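Local coordinates for protein putative modulator of DNA gyrase (Bacteroides thetaiotaomicron, PDB 1VPB) that is a putative modulator of DNA gyrase that probably acts as a metallopeptidase, at residues A[388-393]-A[411-416]. Numbering follows the deposited sequence.
Sequences DFSYGI and NVTGNL
Tyr391 and Val412 exchange two backbone hydrogen bonds, N to O in both directions, each 2.8 Å long; Phe389 and Gly414 form the next hydrogen-bonded pair. Here the two bonds are unequal: Phe389 N reaches Gly414 O at 2.8 Å, whereas Gly414 N to Phe389 O is more bent and stretched to 3.2 Å. Strands 388-393 and 411-413 run antiparallel, their directions 158° apart, and the chain turns a corner at Gly414.

The phenyl ring of Phe389 lies across this corner. With CG set between the backbone N and the carbonyl carbon (chi1 73°), the ring swings over the neighbouring strand, and one face covers the backbone of Gly414, whose CA makes a CH-pi contact 4.0 Å from the ring centroid. Having no side chain, Gly414 lets the ring settle this closely. From the ring's opposite side, Leu416 CD2 comes down on Phe389 CD2 at 3.7 Å. The pairing is the open end of a beta hairpin, strands 388-399 and 402-413, in the C-terminal domain of this PmbA/TldA-family protein; strand 446-450 flanks its second strand. On the same face as Phe389, Val412 CG1 touches Ile393 CG2 and, at 3.9 Å, Tyr391 CB, while the Tyr391 ring packs against helix 256-265 and makes a cation-pi contact with Arg258. On the other face, Asn415 ND2 gives Asp388 OD1 a nearly straight 2.9 Å bond (177°), in the plane of its own amide but on the carboxylate's anti side, well out of plane. That ND2 also bonds Thr386 O, and Asn415 OD1 caps Ile417 N at the start of helix 416-421.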
loop_
_atom_site.group_PDB
_atom_site.type_symbol
_atom_site.label_atom_id
_atom_site.label_comp_id
_atom_site.label_asym_id
_atom_site.label_seq_id
_atom_site.Cartn_x
_atom_site.Cartn_y
_atom_site.Cartn_z
ATOM N N ASP A 388 23.865 1.284 -9.499
ATOM C CA ASP A 388 24.499 1.688 -8.266
ATOM C C ASP A 388 23.516 1.500 -7.113
ATOM O O ASP A 388 22.301 1.710 -7.285
ATOM C CB ASP A 388 24.959 3.150 -8.337
ATOM C CG ASP A 388 26.128 3.360 -9.258
ATOM O OD1 ASP A 388 26.816 2.396 -9.668
ATOM O OD2 ASP A 388 26.461 4.510 -9.604
ATOM N N PHE A 389 24.032 1.096 -5.949
ATOM C CA PHE A 389 23.165 0.783 -4.806
ATOM C C PHE A 389 23.752 1.267 -3.499
ATOM O O PHE A 389 24.970 1.456 -3.365
ATOM C CB PHE A 389 22.835 -0.726 -4.728
ATOM C CG PHE A 389 23.989 -1.582 -4.281
ATOM C CD1 PHE A 389 24.291 -1.729 -2.918
ATOM C CD2 PHE A 389 24.798 -2.211 -5.219
ATOM C CE1 PHE A 389 25.404 -2.489 -2.505
ATOM C CE2 PHE A 389 25.881 -2.982 -4.825
ATOM C CZ PHE A 389 26.215 -3.112 -3.482
ATOM N N SER A 390 22.862 1.480 -2.534
ATOM C CA SER A 390 23.251 1.759 -1.159
ATOM C C SER A 390 22.131 1.226 -0.285
ATOM O O SER A 390 20.964 1.636 -0.435
ATOM C CB SER A 390 23.434 3.262 -0.932
ATOM O OG SER A 390 23.783 3.538 0.417
ATOM N N TYR A 391 22.445 0.291 0.600
ATOM C CA TYR A 391 21.401 -0.254 1.465
ATOM C C TYR A 391 21.836 -0.272 2.892
ATOM O O TYR A 391 23.005 -0.482 3.193
ATOM C CB TYR A 391 21.011 -1.681 1.097
ATOM C CG TYR A 391 20.586 -1.911 -0.320
ATOM C CD1 TYR A 391 19.428 -1.320 -0.846
ATOM C CD2 TYR A 391 21.274 -2.814 -1.111
ATOM C CE1 TYR A 391 19.044 -1.582 -2.151
ATOM C CE2 TYR A 391 20.897 -3.068 -2.382
ATOM C CZ TYR A 391 19.795 -2.465 -2.910
ATOM O OH TYR A 391 19.455 -2.771 -4.189
ATOM N N GLY A 392 20.886 -0.080 3.796
ATOM C CA GLY A 392 21.213 -0.199 5.199
ATOM C C GLY A 392 21.242 -1.662 5.579
ATOM O O GLY A 392 20.391 -2.435 5.146
ATOM N N ILE A 393 22.207 -2.023 6.414
ATOM C CA ILE A 393 22.338 -3.389 6.886
ATOM C C ILE A 393 22.477 -3.493 8.416
ATOM O O ILE A 393 22.894 -2.575 9.111
ATOM C CB ILE A 393 23.533 -4.107 6.181
ATOM C CG1 ILE A 393 24.875 -3.493 6.589
ATOM C CG2 ILE A 393 23.323 -4.094 4.662
ATOM C CD1 ILE A 393 25.611 -4.274 7.721
ATOM N N ASN A 411 26.024 1.112 5.965
ATOM C CA ASN A 411 25.497 0.963 4.624
ATOM C C ASN A 411 26.418 0.114 3.790
ATOM O O ASN A 411 27.652 0.238 3.884
ATOM C CB ASN A 411 25.367 2.325 3.967
ATOM C CG ASN A 411 24.234 3.146 4.561
ATOM O OD1 ASN A 411 23.140 2.634 4.799
ATOM N ND2 ASN A 411 24.491 4.414 4.776
ATOM N N VAL A 412 25.805 -0.705 2.956
ATOM C CA VAL A 412 26.521 -1.436 1.920
ATOM C C VAL A 412 26.272 -0.700 0.592
ATOM O O VAL A 412 25.126 -0.353 0.267
ATOM C CB VAL A 412 26.082 -2.942 1.886
ATOM C CG1 VAL A 412 24.675 -3.134 1.311
ATOM C CG2 VAL A 412 27.101 -3.776 1.116
ATOM N N THR A 413 27.345 -0.436 -0.156
ATOM C CA THR A 413 27.246 0.334 -1.387
ATOM C C THR A 413 28.063 -0.335 -2.453
ATOM O O THR A 413 28.929 -1.140 -2.149
ATOM C CB THR A 413 27.791 1.762 -1.227
ATOM O OG1 THR A 413 29.196 1.739 -0.897
ATOM C CG2 THR A 413 27.115 2.490 -0.071
ATOM N N GLY A 414 27.788 0.034 -3.696
ATOM C CA GLY A 414 28.525 -0.502 -4.837
ATOM C C GLY A 414 27.663 -0.444 -6.064
ATOM O O GLY A 414 26.731 0.356 -6.137
ATOM N N ASN A 415 27.962 -1.317 -7.035
ATOM C CA ASN A 415 27.177 -1.429 -8.238
ATOM C C ASN A 415 26.768 -2.886 -8.339
ATOM O O ASN A 415 27.560 -3.781 -8.036
ATOM C CB ASN A 415 27.966 -0.997 -9.484
ATOM C CG ASN A 415 27.148 -1.130 -10.750
ATOM O OD1 ASN A 415 27.074 -2.204 -11.375
ATOM N ND2 ASN A 415 26.491 -0.036 -11.133
ATOM N N LEU A 416 25.521 -3.115 -8.694
ATOM C CA LEU A 416 24.942 -4.464 -8.641
ATOM C C LEU A 416 25.653 -5.441 -9.580
ATOM O O LEU A 416 25.783 -6.629 -9.272
ATOM C CB LEU A 416 23.456 -4.432 -8.933
ATOM C CG LEU A 416 22.615 -3.845 -7.788
ATOM C CD1 LEU A 416 21.202 -3.565 -8.313
ATOM C CD2 LEU A 416 22.539 -4.842 -6.583
#